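Local coordinates for NAD-dependent epimerase/dehydratase (PDB 3GPI), which is of unknown function but probably binds a nicotinamide dinucleotide cofactor through a Rossmann-type domain of the NAD-dependent epimerase/dehydratase family, at residues Q102-Y113 with L144-S155. Sequence-based numbering, arbitrary orientation.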
ATOM      1  N   GLN A 102      -5.731  20.301  -1.519  1.00 16.68           N
ATOM      2  CA  GLN A 102      -5.165  20.405  -2.866  1.00 18.04           C
ATOM      3  C   GLN A 102      -5.008  19.053  -3.550  1.00 17.15           C
ATOM      4  O   GLN A 102      -4.927  18.985  -4.773  1.00 17.96           O
ATOM      5  CB  GLN A 102      -3.795  21.070  -2.806  1.00 19.82           C
ATOM      6  CG  GLN A 102      -3.856  22.537  -2.380  1.00 25.09           C
ATOM      7  CD  GLN A 102      -2.480  23.111  -2.109  1.00 32.12           C
ATOM      8  OE1 GLN A 102      -1.579  22.411  -1.616  1.00 36.24           O
ATOM      9  NE2 GLN A 102      -2.319  24.406  -2.380  1.00 35.95           N
ATOM     10  N   HIS A 103      -4.916  17.975  -2.786  1.00 15.23           N
ATOM     11  CA  HIS A 103      -4.711  16.674  -3.390  1.00 14.90           C
ATOM     12  C   HIS A 103      -5.111  15.590  -2.431  1.00 13.04           C
ATOM     13  O   HIS A 103      -4.914  15.696  -1.226  1.00 13.87           O
ATOM     14  CB  HIS A 103      -3.244  16.455  -3.803  1.00 14.83           C
ATOM     15  CG  HIS A 103      -3.098  15.579  -5.015  1.00 15.75           C
ATOM     16  ND1 HIS A 103      -3.422  15.996  -6.285  1.00 16.78           N
ATOM     17  CD2 HIS A 103      -2.751  14.275  -5.131  1.00 14.60           C
ATOM     18  CE1 HIS A 103      -3.205  15.015  -7.143  1.00 17.01           C
ATOM     19  NE2 HIS A 103      -2.802  13.957  -6.467  1.00 14.10           N
ATOM     20  N   VAL A 104      -5.679  14.523  -2.995  1.00 13.26           N
ATOM     21  CA  VAL A 104      -5.962  13.304  -2.250  1.00 13.45           C
ATOM     22  C   VAL A 104      -5.124  12.151  -2.795  1.00 12.77           C
ATOM     23  O   VAL A 104      -5.176  11.860  -3.980  1.00 13.59           O
ATOM     24  CB  VAL A 104      -7.424  12.919  -2.358  1.00 13.93           C
ATOM     25  CG1 VAL A 104      -7.673  11.618  -1.603  1.00 14.67           C
ATOM     26  CG2 VAL A 104      -8.301  14.019  -1.816  1.00 16.46           C
ATOM     27  N   PHE A 105      -4.326  11.504  -1.948  1.00 12.10           N
ATOM     28  CA  PHE A 105      -3.647  10.254  -2.304  1.00 13.38           C
ATOM     29  C   PHE A 105      -4.437   9.117  -1.699  1.00 13.99           C
ATOM     30  O   PHE A 105      -4.644   9.080  -0.469  1.00 16.52           O
ATOM     31  CB  PHE A 105      -2.201  10.236  -1.796  1.00 13.42           C
ATOM     32  CG  PHE A 105      -1.312  11.239  -2.458  1.00 12.93           C
ATOM     33  CD1 PHE A 105      -0.708  10.931  -3.666  1.00 13.66           C
ATOM     34  CD2 PHE A 105      -1.113  12.520  -1.924  1.00 12.77           C
ATOM     35  CE1 PHE A 105       0.116  11.835  -4.294  1.00 13.33           C
ATOM     36  CE2 PHE A 105      -0.277  13.438  -2.570  1.00 14.65           C
ATOM     37  CZ  PHE A 105       0.330  13.107  -3.747  1.00 14.10           C
ATOM     38  N   PHE A 106      -4.914   8.190  -2.545  1.00 13.26           N
ATOM     39  CA  PHE A 106      -5.757   7.131  -2.048  1.00 14.57           C
ATOM     40  C   PHE A 106      -5.037   5.809  -2.232  1.00 13.45           C
ATOM     41  O   PHE A 106      -4.666   5.469  -3.378  1.00 14.03           O
ATOM     42  CB  PHE A 106      -7.078   7.162  -2.826  1.00 15.94           C
ATOM     43  CG  PHE A 106      -8.012   6.039  -2.495  1.00 17.80           C
ATOM     44  CD1 PHE A 106      -8.807   6.083  -1.357  1.00 20.93           C
ATOM     45  CD2 PHE A 106      -8.098   4.935  -3.330  1.00 17.52           C
ATOM     46  CE1 PHE A 106      -9.675   5.015  -1.029  1.00 22.58           C
ATOM     47  CE2 PHE A 106      -8.961   3.872  -3.029  1.00 20.09           C
ATOM     48  CZ  PHE A 106      -9.739   3.905  -1.886  1.00 21.25           C
ATOM     49  N   VAL A 107      -4.875   5.057  -1.142  1.00 13.44           N
ATOM     50  CA  VAL A 107      -4.189   3.770  -1.205  1.00 14.22           C
ATOM     51  C   VAL A 107      -5.214   2.709  -1.523  1.00 15.03           C
ATOM     52  O   VAL A 107      -6.076   2.363  -0.726  1.00 17.78           O
ATOM     53  CB  VAL A 107      -3.427   3.432   0.087  1.00 14.21           C
ATOM     54  CG1 VAL A 107      -2.719   2.090  -0.032  1.00 15.35           C
ATOM     55  CG2 VAL A 107      -2.423   4.550   0.444  1.00 16.40           C
ATOM     56  N   SER A 108      -5.082   2.189  -2.721  1.00 14.39           N
ATOM     57  CA  SER A 108      -5.949   1.115  -3.208  1.00 14.82           C
ATOM     58  C   SER A 108      -5.136  -0.170  -3.244  1.00 15.19           C
ATOM     59  O   SER A 108      -4.072  -0.273  -2.616  1.00 14.36           O
ATOM     60  CB  SER A 108      -6.410   1.527  -4.583  1.00 15.64           C
ATOM     61  OG  SER A 108      -7.324   0.587  -5.168  1.00 17.01           O
ATOM     62  N   SER A 109      -5.619  -1.164  -3.987  1.00 15.19           N
ATOM     63  CA  SER A 109      -4.995  -2.474  -4.049  1.00 14.75           C
ATOM     64  C   SER A 109      -4.968  -3.011  -5.464  1.00 14.67           C
ATOM     65  O   SER A 109      -5.944  -2.843  -6.196  1.00 14.70           O
ATOM     66  CB  SER A 109      -5.862  -3.449  -3.232  1.00 14.89           C
ATOM     67  OG  SER A 109      -5.383  -4.786  -3.378  1.00 17.20           O
ATOM     68  N   THR A 110      -3.888  -3.692  -5.851  1.00 14.56           N
ATOM     69  CA  THR A 110      -3.857  -4.402  -7.139  1.00 13.57           C
ATOM     70  C   THR A 110      -4.830  -5.586  -7.177  1.00 15.15           C
ATOM     71  O   THR A 110      -4.989  -6.172  -8.254  1.00 14.51           O
ATOM     72  CB  THR A 110      -2.460  -4.832  -7.525  1.00 15.14           C
ATOM     73  OG1 THR A 110      -1.917  -5.611  -6.454  1.00 15.25           O
ATOM     74  CG2 THR A 110      -1.561  -3.579  -7.770  1.00 14.67           C
ATOM     75  N   GLY A 111      -5.481  -5.905  -6.062  1.00 14.67           N
ATOM     76  CA  GLY A 111      -6.484  -6.999  -6.071  1.00 14.80           C
ATOM     77  C   GLY A 111      -7.659  -6.608  -6.932  1.00 16.01           C
ATOM     78  O   GLY A 111      -8.456  -7.475  -7.301  1.00 17.53           O
ATOM     79  N   VAL A 112      -7.800  -5.337  -7.309  1.00 15.18           N
ATOM     80  CA  VAL A 112      -8.872  -4.942  -8.233  1.00 15.72           C
ATOM     81  C   VAL A 112      -8.691  -5.586  -9.581  1.00 15.82           C
ATOM     82  O   VAL A 112      -9.684  -5.757 -10.320  1.00 15.52           O
ATOM     83  CB  VAL A 112      -9.022  -3.407  -8.399  1.00 16.24           C
ATOM     84  CG1 VAL A 112      -9.336  -2.764  -7.042  1.00 15.13           C
ATOM     85  CG2 VAL A 112      -7.799  -2.751  -9.001  1.00 15.28           C
ATOM     86  N   TYR A 113      -7.470  -5.981  -9.915  1.00 15.14           N
ATOM     87  CA  TYR A 113      -7.208  -6.749 -11.139  1.00 16.16           C
ATOM     88  C   TYR A 113      -7.512  -8.197 -10.829  1.00 16.91           C
ATOM     89  O   TYR A 113      -6.618  -8.961 -10.442  1.00 18.09           O
ATOM     90  CB  TYR A 113      -5.737  -6.606 -11.566  1.00 16.19           C
ATOM     91  CG  TYR A 113      -5.343  -5.210 -11.957  1.00 15.93           C
ATOM     92  CD1 TYR A 113      -5.680  -4.686 -13.201  1.00 16.87           C
ATOM     93  CD2 TYR A 113      -4.587  -4.423 -11.096  1.00 17.07           C
ATOM     94  CE1 TYR A 113      -5.294  -3.404 -13.556  1.00 18.12           C
ATOM     95  CE2 TYR A 113      -4.206  -3.149 -11.445  1.00 19.02           C
ATOM     96  CZ  TYR A 113      -4.547  -2.649 -12.666  1.00 18.86           C
ATOM     97  OH  TYR A 113      -4.150  -1.361 -13.000  1.00 21.88           O
ATOM     98  N   LEU A 144     -13.189   9.579  -6.278  1.00 28.57           N
ATOM     99  CA  LEU A 144     -12.121  10.531  -6.544  1.00 28.47           C
ATOM    100  C   LEU A 144     -12.085  11.157  -7.943  1.00 29.05           C
ATOM    101  O   LEU A 144     -11.257  12.041  -8.184  1.00 28.78           O
ATOM    102  CB  LEU A 144     -10.779   9.876  -6.237  1.00 27.21           C
ATOM    103  CG  LEU A 144     -10.657   9.450  -4.780  1.00 26.74           C
ATOM    104  CD1 LEU A 144      -9.372   8.657  -4.558  1.00 25.58           C
ATOM    105  CD2 LEU A 144     -10.719  10.651  -3.865  1.00 27.22           C
ATOM    106  N   ALA A 145     -12.967  10.736  -8.865  1.00 29.22           N
ATOM    107  CA  ALA A 145     -12.951  11.289 -10.234  1.00 29.51           C
ATOM    108  C   ALA A 145     -13.073  12.827 -10.276  1.00 28.61           C
ATOM    109  O   ALA A 145     -12.494  13.464 -11.166  1.00 29.63           O
ATOM    110  CB  ALA A 145     -14.047  10.643 -11.110  1.00 30.13           C
ATOM    111  N   ALA A 146     -13.801  13.383  -9.309  1.00 27.62           N
ATOM    112  CA  ALA A 146     -14.042  14.837  -9.212  1.00 26.83           C
ATOM    113  C   ALA A 146     -12.985  15.600  -8.439  1.00 25.82           C
ATOM    114  O   ALA A 146     -13.033  16.830  -8.362  1.00 25.43           O
ATOM    115  CB  ALA A 146     -15.388  15.107  -8.593  1.00 27.10           C
ATOM    116  N   TYR A 147     -12.051  14.871  -7.829  1.00 23.97           N
ATOM    117  CA  TYR A 147     -11.020  15.472  -6.996  1.00 22.66           C
ATOM    118  C   TYR A 147      -9.658  15.459  -7.661  1.00 20.09           C
ATOM    119  O   TYR A 147      -9.333  14.550  -8.402  1.00 21.55           O
ATOM    120  CB  TYR A 147     -10.890  14.675  -5.705  1.00 22.22           C
ATOM    121  CG  TYR A 147     -12.066  14.859  -4.794  1.00 25.39           C
ATOM    122  CD1 TYR A 147     -13.270  14.201  -5.059  1.00 27.35           C
ATOM    123  CD2 TYR A 147     -11.976  15.695  -3.680  1.00 27.18           C
ATOM    124  CE1 TYR A 147     -14.370  14.382  -4.246  1.00 29.11           C
ATOM    125  CE2 TYR A 147     -13.075  15.883  -2.840  1.00 30.49           C
ATOM    126  CZ  TYR A 147     -14.261  15.213  -3.137  1.00 30.18           C
ATOM    127  OH  TYR A 147     -15.344  15.395  -2.305  1.00 33.77           O
ATOM    128  N   SER A 148      -8.835  16.464  -7.406  1.00 18.11           N
ATOM    129  CA  SER A 148      -7.410  16.367  -7.744  1.00 16.59           C
ATOM    130  C   SER A 148      -6.851  15.244  -6.866  1.00 16.57           C
ATOM    131  O   SER A 148      -6.864  15.356  -5.651  1.00 16.07           O
ATOM    132  CB  SER A 148      -6.720  17.677  -7.401  1.00 16.37           C
ATOM    133  OG  SER A 148      -5.356  17.635  -7.766  1.00 16.82           O
ATOM    134  N   SER A 149      -6.362  14.169  -7.489  1.00 14.45           N
ATOM    135  CA  SER A 149      -6.094  12.937  -6.737  1.00 13.39           C
ATOM    136  C   SER A 149      -5.202  11.997  -7.495  1.00 13.35           C
ATOM    137  O   SER A 149      -5.081  12.063  -8.691  1.00 14.69           O
ATOM    138  CB  SER A 149      -7.414  12.238  -6.412  1.00 14.78           C
ATOM    139  OG  SER A 149      -8.091  11.838  -7.579  1.00 17.97           O
ATOM    140  N   THR A 150      -4.612  11.079  -6.741  1.00 12.86           N
ATOM    141  CA  THR A 150      -3.772  10.020  -7.250  1.00 12.92           C
ATOM    142  C   THR A 150      -4.159   8.772  -6.495  1.00 13.40           C
ATOM    143  O   THR A 150      -4.072   8.719  -5.271  1.00 13.92           O
ATOM    144  CB  THR A 150      -2.313  10.311  -6.991  1.00 13.42           C
ATOM    145  OG1 THR A 150      -1.950  11.496  -7.707  1.00 14.10           O
ATOM    146  CG2 THR A 150      -1.438   9.123  -7.477  1.00 14.66           C
ATOM    147  N   ILE A 151      -4.591   7.773  -7.252  1.00 13.75           N
ATOM    148  CA  ILE A 151      -4.884   6.452  -6.713  1.00 14.22           C
ATOM    149  C   ILE A 151      -3.597   5.631  -6.826  1.00 13.55           C
ATOM    150  O   ILE A 151      -2.921   5.598  -7.852  1.00 13.66           O
ATOM    151  CB  ILE A 151      -5.973   5.806  -7.562  1.00 14.65           C
ATOM    152  CG1 ILE A 151      -7.301   6.538  -7.356  1.00 16.64           C
ATOM    153  CG2 ILE A 151      -6.117   4.317  -7.233  1.00 15.32           C
ATOM    154  CD1 ILE A 151      -8.268   6.227  -8.468  1.00 20.64           C
ATOM    155  N   LEU A 152      -3.269   4.992  -5.701  1.00 13.30           N
ATOM    156  CA  LEU A 152      -2.058   4.175  -5.610  1.00 13.91           C
ATOM    157  C   LEU A 152      -2.493   2.730  -5.385  1.00 13.39           C
ATOM    158  O   LEU A 152      -2.884   2.368  -4.256  1.00 14.30           O
ATOM    159  CB  LEU A 152      -1.223   4.662  -4.420  1.00 14.39           C
ATOM    160  CG  LEU A 152      -0.816   6.133  -4.574  1.00 16.18           C
ATOM    161  CD1 LEU A 152      -0.264   6.634  -3.250  1.00 19.48           C
ATOM    162  CD2 LEU A 152       0.158   6.341  -5.707  1.00 17.66           C
ATOM    163  N   ARG A 153      -2.448   1.906  -6.445  1.00 13.16           N
ATOM    164  CA  ARG A 153      -2.837   0.495  -6.260  1.00 13.06           C
ATOM    165  C   ARG A 153      -1.620  -0.295  -5.800  1.00 12.74           C
ATOM    166  O   ARG A 153      -0.714  -0.550  -6.593  1.00 13.20           O
ATOM    167  CB  ARG A 153      -3.357  -0.069  -7.583  1.00 12.87           C
ATOM    168  CG  ARG A 153      -4.739   0.480  -7.912  1.00 14.63           C
ATOM    169  CD  ARG A 153      -5.266  -0.050  -9.248  1.00 16.12           C
ATOM    170  NE  ARG A 153      -6.542   0.586  -9.569  1.00 15.56           N
ATOM    171  CZ  ARG A 153      -7.028   0.689 -10.813  1.00 16.64           C
ATOM    172  NH1 ARG A 153      -6.369   0.200 -11.843  1.00 18.10           N
ATOM    173  NH2 ARG A 153      -8.173   1.323 -10.985  1.00 18.74           N
ATOM    174  N   PHE A 154      -1.564  -0.547  -4.482  1.00 12.86           N
ATOM    175  CA  PHE A 154      -0.419  -1.245  -3.899  1.00 13.13           C
ATOM    176  C   PHE A 154      -0.566  -2.753  -4.137  1.00 13.20           C
ATOM    177  O   PHE A 154      -1.679  -3.297  -4.003  1.00 13.48           O
ATOM    178  CB  PHE A 154      -0.414  -1.038  -2.384  1.00 13.26           C
ATOM    179  CG  PHE A 154       0.301   0.199  -1.900  1.00 13.43           C
ATOM    180  CD1 PHE A 154       1.200   0.087  -0.849  1.00 14.25           C
ATOM    181  CD2 PHE A 154       0.071   1.438  -2.455  1.00 14.04           C
ATOM    182  CE1 PHE A 154       1.876   1.225  -0.366  1.00 14.16           C
ATOM    183  CE2 PHE A 154       0.775   2.567  -2.005  1.00 12.80           C
ATOM    184  CZ  PHE A 154       1.655   2.480  -0.954  1.00 14.17           C
ATOM    185  N   SER A 155       0.535  -3.415  -4.503  1.00 12.69           N
ATOM    186  CA  SER A 155       0.561  -4.878  -4.445  1.00 13.33           C
ATOM    187  C   SER A 155       0.692  -5.324  -2.991  1.00 14.12           C
ATOM    188  O   SER A 155       0.414  -4.551  -2.078  1.00 16.11           O
ATOM    189  CB  SER A 155       1.650  -5.393  -5.361  1.00 13.25           C
ATOM    190  OG  SER A 155       2.926  -4.907  -5.027  1.00 12.65           O
TER
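Leu144 sets its CD1 tightly against CB of Phe106, at 3.2 Å, while its CD2 meets Val104 CG1 at an ordinary 3.9 Å. Ser148 begins the pairing: its OG, anti to the backbone N (chi1 -178°), reaches ND1 of His103 at 2.9 Å in a bent bond (135°) that either could donate, and its carbonyl accepts from Val104 N. The backbone of Ser149 then passes over one face of the His103 imidazole. At the ring's edge, NE2 donates to Thr150 OG1 at 2.9 Å, nearly in plane and straight (173°); Glu207 O is a second partner of this hydroxyl. Bonds at both ring nitrogens hold the imidazole's rotation, and an alanine here would probably cost Ser148 and Thr150 their imidazole partner, leaving Thr150 OG1 with Glu207 O. From Thr150 to Phe154, main-chain bonds alternate across a parallel ladder, such as Leu152 N to Phe106 O (2.8 Å). Arg153, extended from CG to NE, brings NH1 to Tyr113 OH (2.9 Å) in a bent bond, guanidinium and ring nearly perpendicular; Val112 CG2 lies over one guanidinium face, and Glu141 takes NH2 in a salt bridge. Phe154 offers its ring face to Val107 CG1, 4.0 Å from the centroid and near the ring normal, a CH-pi contact. This buried strand pair belongs to the Rossmann-type sheet, with strand 66-69 beside 103-109; helix 132-143, within the beta-alpha-beta crossover linking the pair, packs on Phe106 and Ile151, and helix 187-201 on Phe105 and Leu152.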